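P35 antigen (Borrelia burgdorferi, PDB 4ALY) is an outer surface lipoprotein of the Lyme disease spirochaete and is critical for establishing infection after a tick bite. Local coordinates at residues R96-D101 against E127-R132; S111-N116 against N161-V166; K167-N172 against D246-K251; D225-E230 against S242-T247. One frame throughout, in Å; residues are numbered along the deposited sequence.

Interaction 1 (R96-D101 against E127-R132); sequences RGEPND and EYTEER
E98 carries its CG between the backbone N and the carbonyl carbon (chi1 68°) and then runs extended toward R132, whose own chain turns at chi3 (-102°) to bring the guanidinium round to the acid. The two side chains cross at about a right angle, and their flat groups are inclined to one another instead of lying in one plane. A single-point salt bridge results: R132 NH1 donates to E98 OE2 over 3.0 Å, with an N-H...O angle of 136° that makes the bond clearly bent. OE2 lies close to the guanidinium plane, at its edge, whereas the donor reaches OE2 from above the plane of the carboxylate. The other acid oxygen, E98 OE1, rests against the aliphatic part of the arginine, 3.1 Å from R132 CD, and takes its hydrogen bond from Y136 OH. One water ties the loop to the helix a second time, donating to T129 O at 3.0 Å and, weakly, to E98 OE2. R132 NH2 turns to the carbonyl of F123, so the buried cation is shared between a carboxylate and the backbone of the loop ahead of helix 129-137. T129 OG1, for its part, binds H126 O. The contact thus joins the loop that leaves helix 70-95 to the first turn of helix 129-137. It illustrates how one acid can tie a loop to a helix: each carboxylate oxygen has a different partner, which should limit rotation of the group, and its charge probably helps to offset that of the buried arginine.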
loop_
_atom_site.group_PDB
_atom_site.type_symbol
_atom_site.label_atom_id
_atom_site.label_comp_id
_atom_site.label_asym_id
_atom_site.label_seq_id
_atom_site.Cartn_x
_atom_site.Cartn_y
_atom_site.Cartn_z
ATOM N N ARG A 96 -2.121 -5.426 16.311
ATOM C CA ARG A 96 -0.690 -5.432 16.609
ATOM C C ARG A 96 -0.122 -4.171 17.227
ATOM O O ARG A 96 0.879 -4.252 17.954
ATOM C CB ARG A 96 0.128 -5.870 15.391
ATOM C CG ARG A 96 -0.179 -7.306 14.938
ATOM C CD ARG A 96 0.497 -7.596 13.608
ATOM N NE ARG A 96 0.085 -8.861 12.978
ATOM C CZ ARG A 96 0.422 -10.096 13.384
ATOM N NH1 ARG A 96 1.180 -10.310 14.455
ATOM N NH2 ARG A 96 -0.008 -11.137 12.712
ATOM N N GLY A 97 -0.812 -3.031 17.046
ATOM C CA GLY A 97 -0.352 -1.711 17.519
ATOM C C GLY A 97 0.985 -1.414 16.888
ATOM O O GLY A 97 1.275 -1.886 15.810
ATOM N N GLU A 98 1.874 -0.784 17.633
ATOM C CA GLU A 98 3.161 -0.377 17.086
ATOM C C GLU A 98 3.813 0.191 18.299
ATOM O O GLU A 98 3.108 0.568 19.238
ATOM C CB GLU A 98 2.966 0.736 15.985
ATOM C CG GLU A 98 2.465 2.105 16.490
ATOM C CD GLU A 98 1.858 3.009 15.393
ATOM O OE1 GLU A 98 2.480 3.285 14.314
ATOM O OE2 GLU A 98 0.730 3.469 15.626
ATOM N N PRO A 99 5.124 0.330 18.279
ATOM C CA PRO A 99 5.912 0.957 19.320
ATOM C C PRO A 99 5.702 2.477 19.308
ATOM O O PRO A 99 5.148 2.978 18.332
ATOM C CB PRO A 99 7.325 0.732 18.819
ATOM C CG PRO A 99 7.210 -0.404 17.883
ATOM C CD PRO A 99 5.990 -0.024 17.152
ATOM N N ASN A 100 6.148 3.188 20.346
ATOM C CA ASN A 100 6.029 4.651 20.354
ATOM C C ASN A 100 6.905 5.172 19.247
ATOM O O ASN A 100 6.617 6.195 18.694
ATOM C CB ASN A 100 6.562 5.294 21.657
ATOM C CG ASN A 100 5.766 4.862 22.882
ATOM O OD1 ASN A 100 4.565 4.611 22.774
ATOM N ND2 ASN A 100 6.445 4.756 24.073
ATOM N N ASP A 101 8.005 4.473 18.979
ATOM C CA ASP A 101 8.899 4.896 17.945
ATOM C C ASP A 101 8.419 4.525 16.502
ATOM O O ASP A 101 9.149 4.726 15.543
ATOM C CB ASP A 101 10.350 4.532 18.272
ATOM C CG ASP A 101 10.765 3.109 17.810
ATOM O OD1 ASP A 101 9.916 2.230 17.483
ATOM O OD2 ASP A 101 12.009 2.877 17.852
ATOM N N GLU A 127 -3.890 10.837 14.752
ATOM C CA GLU A 127 -4.925 10.973 13.758
ATOM C C GLU A 127 -4.654 10.069 12.562
ATOM O O GLU A 127 -5.532 9.825 11.783
ATOM C CB GLU A 127 -5.037 12.458 13.346
ATOM C CG GLU A 127 -5.950 12.708 12.162
ATOM C CD GLU A 127 -6.015 14.149 11.643
ATOM O OE1 GLU A 127 -5.656 15.114 12.367
ATOM O OE2 GLU A 127 -6.468 14.341 10.473
ATOM N N TYR A 128 -3.424 9.600 12.423
ATOM C CA TYR A 128 -2.999 8.781 11.296
ATOM C C TYR A 128 -2.645 7.362 11.717
ATOM O O TYR A 128 -1.976 6.644 10.987
ATOM C CB TYR A 128 -1.837 9.466 10.588
ATOM C CG TYR A 128 -2.312 10.747 9.992
ATOM C CD1 TYR A 128 -3.090 10.735 8.858
ATOM C CD2 TYR A 128 -2.033 11.974 10.598
ATOM C CE1 TYR A 128 -3.602 11.904 8.316
ATOM C CE2 TYR A 128 -2.517 13.148 10.058
ATOM C CZ TYR A 128 -3.315 13.107 8.922
ATOM O OH TYR A 128 -3.811 14.268 8.338
ATOM N N THR A 129 -3.091 6.967 12.912
ATOM C CA THR A 129 -2.982 5.572 13.352
ATOM C C THR A 129 -3.374 4.566 12.254
ATOM O O THR A 129 -2.536 3.717 11.843
ATOM C CB THR A 129 -3.847 5.324 14.614
ATOM O OG1 THR A 129 -3.520 6.303 15.603
ATOM C CG2 THR A 129 -3.607 3.927 15.165
ATOM N N GLU A 130 -4.621 4.683 11.773
ATOM C CA GLU A 130 -5.104 3.827 10.671
ATOM C C GLU A 130 -4.202 3.765 9.424
ATOM O O GLU A 130 -3.854 2.670 8.935
ATOM C CB GLU A 130 -6.486 4.205 10.241
ATOM C CG GLU A 130 -7.505 3.108 10.443
ATOM C CD GLU A 130 -8.296 2.844 9.157
ATOM O OE1 GLU A 130 -8.052 3.563 8.162
ATOM O OE2 GLU A 130 -9.141 1.910 9.113
ATOM N N GLU A 131 -3.825 4.928 8.919
ATOM C CA GLU A 131 -3.011 5.039 7.732
ATOM C C GLU A 131 -1.588 4.478 7.957
ATOM O O GLU A 131 -1.009 3.751 7.143
ATOM C CB GLU A 131 -2.929 6.504 7.361
ATOM C CG GLU A 131 -4.194 7.017 6.755
ATOM C CD GLU A 131 -5.114 7.657 7.769
ATOM O OE1 GLU A 131 -4.964 7.504 9.020
ATOM O OE2 GLU A 131 -6.032 8.331 7.277
ATOM N N ARG A 132 -1.041 4.759 9.097
ATOM C CA ARG A 132 0.165 4.091 9.445
ATOM C C ARG A 132 0.040 2.520 9.366
ATOM O O ARG A 132 0.867 1.849 8.725
ATOM C CB ARG A 132 0.573 4.554 10.796
ATOM C CG ARG A 132 1.685 5.533 10.808
ATOM C CD ARG A 132 2.176 5.619 12.260
ATOM N NE ARG A 132 1.527 6.841 12.569
ATOM C CZ ARG A 132 0.771 7.134 13.610
ATOM N NH1 ARG A 132 0.597 6.304 14.637
ATOM N NH2 ARG A 132 0.300 8.370 13.603
HETATM O O HOH W 1 -0.737 2.180 13.697
#

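Interaction 2 (S111-N116 against N161-V166); sequences SKIFFN and NYRGLV
K112 and I113 pack slantwise across the side chain of R163, where a loop of this all-helical PFam54_60-family fold meets the first turn of helix 163-189. The packing is one of carbon against carbon and carbon against a flat cation. K112 CB sits over one face of the R163 guanidinium, displaced toward its rim and 3.7 Å from R163 CZ. Beside it, I113 CG2 touches R163 CG at 3.6 Å, and K112 O comes equally near to R163 CD. The arginine sets out with CG anti to its own nitrogen (chi1 171°), which sends the chain across the loop, and a bend at chi3 (-39°) lays the guanidinium against the lysine methylenes. K112 in turn bends at chi2, and its ammonium stays off the guanidinium, with K112 NZ 5.3 Å from R163 NH2; the two like charges lie near each other without contact. Farther out, backbone hydrogen bonds with F123 hold I113 in place, and its side chain also packs on K167 and I171, the next turns of the same helix. The far end of the arginine is also held by a hydrogen bond from R163 NH2 to S157 O, at the C-terminal end of helix 143-157.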
loop_
_atom_site.group_PDB
_atom_site.type_symbol
_atom_site.label_atom_id
_atom_site.label_comp_id
_atom_site.label_asym_id
_atom_site.label_seq_id
_atom_site.Cartn_x
_atom_site.Cartn_y
_atom_site.Cartn_z
ATOM N N SER A 111 7.271 12.027 11.781
ATOM C CA SER A 111 7.056 13.336 12.434
ATOM C C SER A 111 7.571 14.527 11.581
ATOM O O SER A 111 7.538 15.615 12.073
ATOM C CB SER A 111 7.616 13.374 13.859
ATOM O OG SER A 111 9.019 13.415 13.800
ATOM N N LYS A 112 8.029 14.291 10.356
ATOM C CA LYS A 112 8.466 15.361 9.427
ATOM C C LYS A 112 7.639 15.459 8.147
ATOM O O LYS A 112 7.853 16.389 7.373
ATOM C CB LYS A 112 9.890 15.169 8.907
ATOM C CG LYS A 112 10.951 14.726 9.910
ATOM C CD LYS A 112 11.348 15.895 10.778
ATOM C CE LYS A 112 12.754 15.683 11.330
ATOM N NZ LYS A 112 12.720 16.738 12.384
ATOM N N ILE A 113 6.729 14.528 7.893
ATOM C CA ILE A 113 6.011 14.541 6.644
ATOM C C ILE A 113 4.512 14.688 6.942
ATOM O O ILE A 113 4.105 14.427 8.059
ATOM C CB ILE A 113 6.253 13.224 5.855
ATOM C CG1 ILE A 113 5.749 12.023 6.703
ATOM C CG2 ILE A 113 7.729 13.110 5.428
ATOM C CD1 ILE A 113 5.492 10.762 5.922
ATOM N N PHE A 114 3.735 15.072 5.926
ATOM C CA PHE A 114 2.257 15.188 5.953
ATOM C C PHE A 114 1.559 14.203 5.040
ATOM O O PHE A 114 2.031 13.914 3.954
ATOM C CB PHE A 114 1.813 16.570 5.520
ATOM C CG PHE A 114 2.400 17.618 6.362
ATOM C CD1 PHE A 114 1.848 17.902 7.610
ATOM C CD2 PHE A 114 3.570 18.276 5.963
ATOM C CE1 PHE A 114 2.434 18.836 8.432
ATOM C CE2 PHE A 114 4.151 19.229 6.798
ATOM C CZ PHE A 114 3.563 19.522 8.012
ATOM N N PHE A 115 0.380 13.769 5.454
ATOM C CA PHE A 115 -0.325 12.791 4.693
ATOM C C PHE A 115 -0.605 13.297 3.277
ATOM O O PHE A 115 -0.275 12.636 2.293
ATOM C CB PHE A 115 -1.611 12.352 5.431
ATOM C CG PHE A 115 -2.344 11.234 4.741
ATOM C CD1 PHE A 115 -1.751 9.988 4.567
ATOM C CD2 PHE A 115 -3.624 11.424 4.247
ATOM C CE1 PHE A 115 -2.444 8.959 3.916
ATOM C CE2 PHE A 115 -4.328 10.385 3.601
ATOM C CZ PHE A 115 -3.737 9.156 3.437
ATOM N N ASN A 116 -1.246 14.452 3.187
ATOM C CA ASN A 116 -1.533 15.087 1.888
ATOM C C ASN A 116 -1.347 16.589 2.078
ATOM O O ASN A 116 -1.305 17.066 3.238
ATOM C CB ASN A 116 -2.927 14.721 1.331
ATOM C CG ASN A 116 -4.031 14.969 2.340
ATOM O OD1 ASN A 116 -3.963 15.911 3.131
ATOM N ND2 ASN A 116 -5.022 14.108 2.359
ATOM N N ASN A 161 15.649 18.150 0.725
ATOM C CA ASN A 161 15.456 17.913 -0.726
ATOM C C ASN A 161 15.036 16.527 -1.055
ATOM O O ASN A 161 14.482 16.304 -2.138
ATOM C CB ASN A 161 16.698 18.145 -1.546
ATOM C CG ASN A 161 17.109 19.507 -1.447
ATOM O OD1 ASN A 161 17.964 19.837 -0.600
ATOM N ND2 ASN A 161 16.355 20.373 -2.127
ATOM N N TYR A 162 15.327 15.571 -0.169
ATOM C CA TYR A 162 14.943 14.169 -0.513
ATOM C C TYR A 162 13.708 13.675 0.240
ATOM O O TYR A 162 13.230 12.603 -0.018
ATOM C CB TYR A 162 16.120 13.261 -0.283
ATOM C CG TYR A 162 17.328 13.722 -1.024
ATOM C CD1 TYR A 162 17.224 14.231 -2.334
ATOM C CD2 TYR A 162 18.568 13.685 -0.436
ATOM C CE1 TYR A 162 18.338 14.637 -3.014
ATOM C CE2 TYR A 162 19.684 14.128 -1.089
ATOM C CZ TYR A 162 19.559 14.581 -2.381
ATOM O OH TYR A 162 20.700 14.955 -3.061
ATOM N N ARG A 163 13.190 14.472 1.157
ATOM C CA ARG A 163 12.073 14.021 2.001
ATOM C C ARG A 163 10.792 13.824 1.191
ATOM O O ARG A 163 9.990 12.909 1.486
ATOM C CB ARG A 163 11.840 15.008 3.135
ATOM C CG ARG A 163 10.584 14.789 3.956
ATOM C CD ARG A 163 10.636 15.541 5.255
ATOM N NE ARG A 163 11.957 15.539 5.886
ATOM C CZ ARG A 163 12.402 16.570 6.639
ATOM N NH1 ARG A 163 11.642 17.624 6.841
ATOM N NH2 ARG A 163 13.585 16.565 7.197
ATOM N N GLY A 164 10.606 14.624 0.138
ATOM C CA GLY A 164 9.386 14.528 -0.691
ATOM C C GLY A 164 9.258 13.147 -1.287
ATOM O O GLY A 164 8.173 12.503 -1.227
ATOM N N LEU A 165 10.369 12.646 -1.845
ATOM C CA LEU A 165 10.306 11.346 -2.504
ATOM C C LEU A 165 9.993 10.170 -1.517
ATOM O O LEU A 165 9.235 9.236 -1.886
ATOM C CB LEU A 165 11.572 11.119 -3.247
ATOM C CG LEU A 165 11.653 9.798 -3.972
ATOM C CD1 LEU A 165 10.561 9.692 -5.053
ATOM C CD2 LEU A 165 13.051 9.786 -4.576
ATOM N N VAL A 166 10.495 10.299 -0.276
ATOM C CA VAL A 166 10.183 9.391 0.845
ATOM C C VAL A 166 8.722 9.277 1.162
ATOM O O VAL A 166 8.161 8.189 1.144
ATOM C CB VAL A 166 10.982 9.736 2.113
ATOM C CG1 VAL A 166 10.479 8.925 3.300
ATOM C CG2 VAL A 166 12.469 9.509 1.846
#

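Interaction 3 (K167-N172 against D246-K251); sequences KETLIN and DTLRSK
E168 faces R249 and T169 faces L248, so consecutive positions on helix 163-189 meet consecutive positions on helix 241-250. At E168 the chain is extended beyond CG and brings OE2 to 3.9 Å from R249 NH2, a long salt bridge in which the acid lies at the edge of the guanidinium, in its plane. The carboxylate itself is turned by 45° out of that plane. R249 starts off pointing away from the partner helix; bends at chi2 (-25°) and chi3 (105°) fold its chain back. The firm bond of this arginine is from NE to N252 O, while NH1 lies against a bound sulfate, probably from the crystallisation liquor and modelled too close for its exact geometry to be trusted. E168 is therefore one of several groups around this cation and probably steers it more through charge than through a direct bond.

T169 follows with a buried contact. Its OG1 lies 3.9 Å from L248 CD2, and its methyl CG2 approaches L248 CD1 at 4.2 Å, so both leucine methyls lie against the threonine. The hydroxyl is satisfied within its own helix by L165 O, so it can lie against the leucine methyls without lacking a polar partner. F257 and W220 also touch the threonine, while L170, next along, turns to M105 and L153. On the partner helix, S250 OG returns a 2.7 Å hydrogen bond to T247 O near the helix end. Apolar contact inside and a long ion pair at the margin are consistent with side-by-side packing of helices in an all-helical fold.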
loop_
_atom_site.group_PDB
_atom_site.type_symbol
_atom_site.label_atom_id
_atom_site.label_comp_id
_atom_site.label_asym_id
_atom_site.label_seq_id
_atom_site.Cartn_x
_atom_site.Cartn_y
_atom_site.Cartn_z
ATOM N N LYS A 167 8.104 10.419 1.389
ATOM C CA LYS A 167 6.676 10.546 1.554
ATOM C C LYS A 167 5.948 9.924 0.326
ATOM O O LYS A 167 5.192 8.953 0.481
ATOM C CB LYS A 167 6.360 12.041 1.772
ATOM C CG LYS A 167 4.920 12.361 2.039
ATOM C CD LYS A 167 4.189 12.587 0.732
ATOM C CE LYS A 167 2.695 12.753 1.003
ATOM N NZ LYS A 167 1.962 12.388 -0.246
ATOM N N GLU A 168 6.230 10.425 -0.884
ATOM C CA GLU A 168 5.557 9.968 -2.121
ATOM C C GLU A 168 5.616 8.407 -2.125
ATOM O O GLU A 168 4.594 7.706 -2.231
ATOM C CB GLU A 168 6.348 10.546 -3.324
ATOM C CG GLU A 168 5.694 11.096 -4.606
ATOM C CD GLU A 168 6.599 12.155 -5.325
ATOM O OE1 GLU A 168 6.730 13.307 -4.787
ATOM O OE2 GLU A 168 7.202 11.875 -6.428
ATOM N N THR A 169 6.814 7.873 -1.974
ATOM C CA THR A 169 7.036 6.434 -1.988
ATOM C C THR A 169 6.163 5.672 -0.961
ATOM O O THR A 169 5.555 4.673 -1.291
ATOM C CB THR A 169 8.516 6.177 -1.716
ATOM O OG1 THR A 169 9.307 6.853 -2.726
ATOM C CG2 THR A 169 8.806 4.720 -1.649
ATOM N N LEU A 170 6.063 6.195 0.263
ATOM C CA LEU A 170 5.432 5.469 1.328
ATOM C C LEU A 170 3.917 5.624 1.215
ATOM O O LEU A 170 3.132 4.697 1.452
ATOM C CB LEU A 170 5.962 5.975 2.690
ATOM C CG LEU A 170 7.360 5.540 3.180
ATOM C CD1 LEU A 170 7.658 6.136 4.572
ATOM C CD2 LEU A 170 7.496 4.017 3.227
ATOM N N ILE A 171 3.503 6.812 0.837
ATOM C CA ILE A 171 2.100 7.123 0.875
ATOM C C ILE A 171 1.394 6.890 -0.458
ATOM O O ILE A 171 0.355 6.243 -0.511
ATOM C CB ILE A 171 1.930 8.558 1.389
ATOM C CG1 ILE A 171 2.458 8.545 2.846
ATOM C CG2 ILE A 171 0.468 9.023 1.196
ATOM C CD1 ILE A 171 2.281 9.841 3.592
ATOM N N ASN A 172 1.975 7.387 -1.527
ATOM C CA ASN A 172 1.299 7.365 -2.810
ATOM C C ASN A 172 1.526 6.040 -3.469
ATOM O O ASN A 172 0.680 5.642 -4.278
ATOM C CB ASN A 172 1.820 8.477 -3.697
ATOM C CG ASN A 172 1.527 9.867 -3.128
ATOM O OD1 ASN A 172 0.793 10.585 -3.732
ATOM N ND2 ASN A 172 2.064 10.213 -1.961
ATOM N N ASP A 246 19.279 8.688 -5.564
ATOM C CA ASP A 246 19.146 8.156 -6.924
ATOM C C ASP A 246 18.688 6.744 -6.973
ATOM O O ASP A 246 17.944 6.371 -7.884
ATOM C CB ASP A 246 20.441 8.247 -7.724
ATOM C CG ASP A 246 20.872 9.683 -7.937
ATOM O OD1 ASP A 246 19.974 10.586 -8.013
ATOM O OD2 ASP A 246 22.109 9.894 -7.976
ATOM N N THR A 247 19.127 5.930 -6.033
ATOM C CA THR A 247 18.637 4.576 -6.092
ATOM C C THR A 247 17.181 4.372 -5.735
ATOM O O THR A 247 16.499 3.615 -6.410
ATOM C CB THR A 247 19.617 3.520 -5.585
ATOM O OG1 THR A 247 18.926 2.567 -4.776
ATOM C CG2 THR A 247 20.748 4.120 -4.929
ATOM N N LEU A 248 16.673 5.122 -4.771
ATOM C CA LEU A 248 15.232 5.155 -4.526
ATOM C C LEU A 248 14.409 5.587 -5.771
ATOM O O LEU A 248 13.385 4.956 -6.098
ATOM C CB LEU A 248 14.930 6.053 -3.309
ATOM C CG LEU A 248 13.417 6.120 -2.863
ATOM C CD1 LEU A 248 12.865 4.687 -2.620
ATOM C CD2 LEU A 248 13.110 7.080 -1.707
ATOM N N ARG A 249 14.840 6.676 -6.425
ATOM C CA ARG A 249 14.289 7.236 -7.681
ATOM C C ARG A 249 14.257 6.207 -8.807
ATOM O O ARG A 249 13.303 6.125 -9.541
ATOM C CB ARG A 249 15.222 8.358 -8.149
ATOM C CG ARG A 249 14.660 9.559 -8.923
ATOM C CD ARG A 249 13.389 9.310 -9.679
ATOM N NE ARG A 249 12.118 9.853 -9.120
ATOM C CZ ARG A 249 11.948 10.968 -8.416
ATOM N NH1 ARG A 249 12.961 11.733 -8.107
ATOM N NH2 ARG A 249 10.753 11.324 -8.025
ATOM N N SER A 250 15.275 5.383 -8.942
ATOM C CA SER A 250 15.263 4.461 -10.064
ATOM C C SER A 250 14.053 3.503 -10.106
ATOM O O SER A 250 13.622 3.060 -11.188
ATOM C CB SER A 250 16.622 3.724 -10.171
ATOM O OG SER A 250 16.917 3.030 -8.992
ATOM N N LYS A 251 13.491 3.201 -8.933
ATOM C CA LYS A 251 12.339 2.299 -8.818
ATOM C C LYS A 251 11.065 3.095 -8.646
ATOM O O LYS A 251 9.968 2.531 -8.500
ATOM C CB LYS A 251 12.523 1.358 -7.624
ATOM C CG LYS A 251 13.819 0.570 -7.687
ATOM C CD LYS A 251 14.513 0.593 -6.327
ATOM C CE LYS A 251 15.839 -0.178 -6.314
ATOM N NZ LYS A 251 15.839 -1.424 -7.136
#

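Interaction 4 (D225-E230 against S242-T247); sequences DDLIDE and SKLNDT. With SO4 (sulfate ion), chain C.
L227 meets T247 and L244 on the close side of two nearly antiparallel helices, whose N-to-C directions differ by 153°. CG of L227 stands anti to the backbone nitrogen (chi1 174°), and from there CD1 reaches 3.7 Å from T247 OG1 and a looser 4.4 Å from L244 CD1. L149 packs on L227 and L156 on L244, both from helix 143-157, making this the buried part of the contact. The segment axes nevertheless stay 11.6 Å apart, a wide spacing bridged by side-chain ends only.

Toward the polar margin the grip is slighter. The E230 and T247 side chains run antiparallel past one another, and T247 OG1 gives E230 OE1 a weak hydrogen bond of 3.3 Å. The stronger partner of this acid is K251, which forms a salt bridge with OE2, so the carboxylate is shared between the two. N245 donates from ND2 to O4 of a sulfate ion at 3.1 Å, away from helix 225-230. L237 of the short helix 235-239 packs on both E230 and T247. The arrangement is that of an antiparallel helical hairpin, its arms joined through that short connecting helix.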
loop_
_atom_site.group_PDB
_atom_site.type_symbol
_atom_site.label_atom_id
_atom_site.label_comp_id
_atom_site.label_asym_id
_atom_site.label_seq_id
_atom_site.Cartn_x
_atom_site.Cartn_y
_atom_site.Cartn_z
ATOM N N ASP A 225 12.563 -4.837 -0.772
ATOM C CA ASP A 225 13.604 -5.806 -0.448
ATOM C C ASP A 225 14.866 -5.475 -1.239
ATOM O O ASP A 225 15.937 -5.563 -0.687
ATOM C CB ASP A 225 13.154 -7.218 -0.830
ATOM C CG ASP A 225 11.986 -7.728 0.031
ATOM O OD1 ASP A 225 11.913 -7.424 1.258
ATOM O OD2 ASP A 225 11.167 -8.500 -0.502
ATOM N N ASP A 226 14.751 -5.089 -2.511
ATOM C CA ASP A 226 15.976 -4.871 -3.303
ATOM C C ASP A 226 16.720 -3.660 -2.792
ATOM O O ASP A 226 17.978 -3.632 -2.780
ATOM C CB ASP A 226 15.717 -4.735 -4.821
ATOM C CG ASP A 226 15.148 -6.013 -5.450
ATOM O OD1 ASP A 226 15.407 -7.136 -4.983
ATOM O OD2 ASP A 226 14.431 -5.913 -6.438
ATOM N N LEU A 227 15.934 -2.678 -2.337
ATOM C CA LEU A 227 16.508 -1.445 -1.812
ATOM C C LEU A 227 17.305 -1.798 -0.541
ATOM O O LEU A 227 18.448 -1.372 -0.403
ATOM C CB LEU A 227 15.413 -0.416 -1.516
ATOM C CG LEU A 227 16.030 0.822 -0.828
ATOM C CD1 LEU A 227 17.111 1.433 -1.763
ATOM C CD2 LEU A 227 14.959 1.822 -0.372
ATOM N N ILE A 228 16.713 -2.596 0.348
ATOM C CA ILE A 228 17.341 -3.070 1.571
ATOM C C ILE A 228 18.640 -3.819 1.202
ATOM O O ILE A 228 19.699 -3.563 1.809
ATOM C CB ILE A 228 16.348 -4.001 2.344
ATOM C CG1 ILE A 228 15.156 -3.202 2.950
ATOM C CG2 ILE A 228 17.047 -4.897 3.394
ATOM C CD1 ILE A 228 14.181 -4.064 3.792
ATOM N N ASP A 229 18.583 -4.715 0.207
ATOM C CA ASP A 229 19.797 -5.464 -0.224
ATOM C C ASP A 229 20.817 -4.538 -0.812
ATOM O O ASP A 229 21.938 -4.622 -0.407
ATOM C CB ASP A 229 19.516 -6.599 -1.254
ATOM C CG ASP A 229 18.593 -7.682 -0.702
ATOM O OD1 ASP A 229 18.663 -8.023 0.508
ATOM O OD2 ASP A 229 17.779 -8.210 -1.476
ATOM N N GLU A 230 20.449 -3.670 -1.767
ATOM C CA GLU A 230 21.406 -2.737 -2.369
ATOM C C GLU A 230 22.052 -1.899 -1.275
ATOM O O GLU A 230 23.263 -1.776 -1.231
ATOM C CB GLU A 230 20.727 -1.869 -3.435
ATOM C CG GLU A 230 19.996 -2.709 -4.499
ATOM C CD GLU A 230 18.877 -1.978 -5.265
ATOM O OE1 GLU A 230 18.723 -0.734 -5.180
ATOM O OE2 GLU A 230 18.125 -2.666 -5.990
ATOM N N SER A 242 22.932 11.478 -1.605
ATOM C CA SER A 242 22.532 11.721 -3.003
ATOM C C SER A 242 22.468 10.456 -3.782
ATOM O O SER A 242 21.574 10.305 -4.608
ATOM C CB SER A 242 23.476 12.686 -3.739
ATOM O OG SER A 242 23.112 14.027 -3.407
ATOM N N LYS A 243 23.437 9.558 -3.592
ATOM C CA LYS A 243 23.459 8.310 -4.372
ATOM C C LYS A 243 22.279 7.519 -3.832
ATOM O O LYS A 243 21.537 6.969 -4.602
ATOM C CB LYS A 243 24.762 7.527 -4.181
ATOM C CG LYS A 243 26.018 8.273 -4.578
ATOM C CD LYS A 243 27.071 7.320 -5.119
ATOM C CE LYS A 243 28.036 7.997 -6.112
ATOM N NZ LYS A 243 29.243 8.476 -5.397
ATOM N N LEU A 244 22.043 7.594 -2.504
ATOM C CA LEU A 244 20.939 6.866 -1.903
ATOM C C LEU A 244 19.657 7.374 -2.568
ATOM O O LEU A 244 18.843 6.566 -3.047
ATOM C CB LEU A 244 20.918 6.945 -0.371
ATOM C CG LEU A 244 19.722 6.198 0.251
ATOM C CD1 LEU A 244 19.668 4.717 -0.231
ATOM C CD2 LEU A 244 19.611 6.309 1.785
ATOM N N ASN A 245 19.495 8.706 -2.618
ATOM C CA ASN A 245 18.372 9.295 -3.336
ATOM C C ASN A 245 18.205 8.780 -4.791
ATOM O O ASN A 245 17.098 8.439 -5.198
ATOM C CB ASN A 245 18.462 10.827 -3.334
ATOM C CG ASN A 245 17.307 11.454 -4.073
ATOM O OD1 ASN A 245 16.170 11.366 -3.625
ATOM N ND2 ASN A 245 17.593 12.062 -5.247
ATOM N N ASP A 246 19.279 8.688 -5.564
ATOM C CA ASP A 246 19.146 8.156 -6.924
ATOM C C ASP A 246 18.688 6.744 -6.973
ATOM O O ASP A 246 17.944 6.371 -7.884
ATOM C CB ASP A 246 20.441 8.247 -7.724
ATOM C CG ASP A 246 20.872 9.683 -7.937
ATOM O OD1 ASP A 246 19.974 10.586 -8.013
ATOM O OD2 ASP A 246 22.109 9.894 -7.976
ATOM N N THR A 247 19.127 5.930 -6.033
ATOM C CA THR A 247 18.637 4.576 -6.092
ATOM C C THR A 247 17.181 4.372 -5.735
ATOM O O THR A 247 16.499 3.615 -6.410
ATOM C CB THR A 247 19.617 3.520 -5.585
ATOM O OG1 THR A 247 18.926 2.567 -4.776
ATOM C CG2 THR A 247 20.748 4.120 -4.929
HETATM S S SO4 C . 14.936 13.741 -7.685
HETATM O O1 SO4 C . 13.635 13.781 -7.006
HETATM O O2 SO4 C . 14.693 14.578 -8.846
HETATM O O3 SO4 C . 15.391 12.406 -8.146
HETATM O O4 SO4 C . 15.930 14.289 -6.704
#

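Interactions 3 and 4 share D246 and T247 and pair helix 241-250 with different helices: helix 163-189 in one, helix 200-233 in the other. They meet at the salt bridge between K251 and E230. Interaction 2 holds helix 163-189 one turn earlier, and L165 packs on L248 and R249 to join it to interaction 3. Interaction 1 lies farther off and touches interaction 2 where Y128 and E131 pack on F115. All four are partly buried, but their chemistry differs: loop-to-helix contacts turn on arginines, ion-paired in interaction 1 and packed against lysine carbons in interaction 2, whereas the helix pairs place leucines inside and charged or weakly bonded groups at the margin.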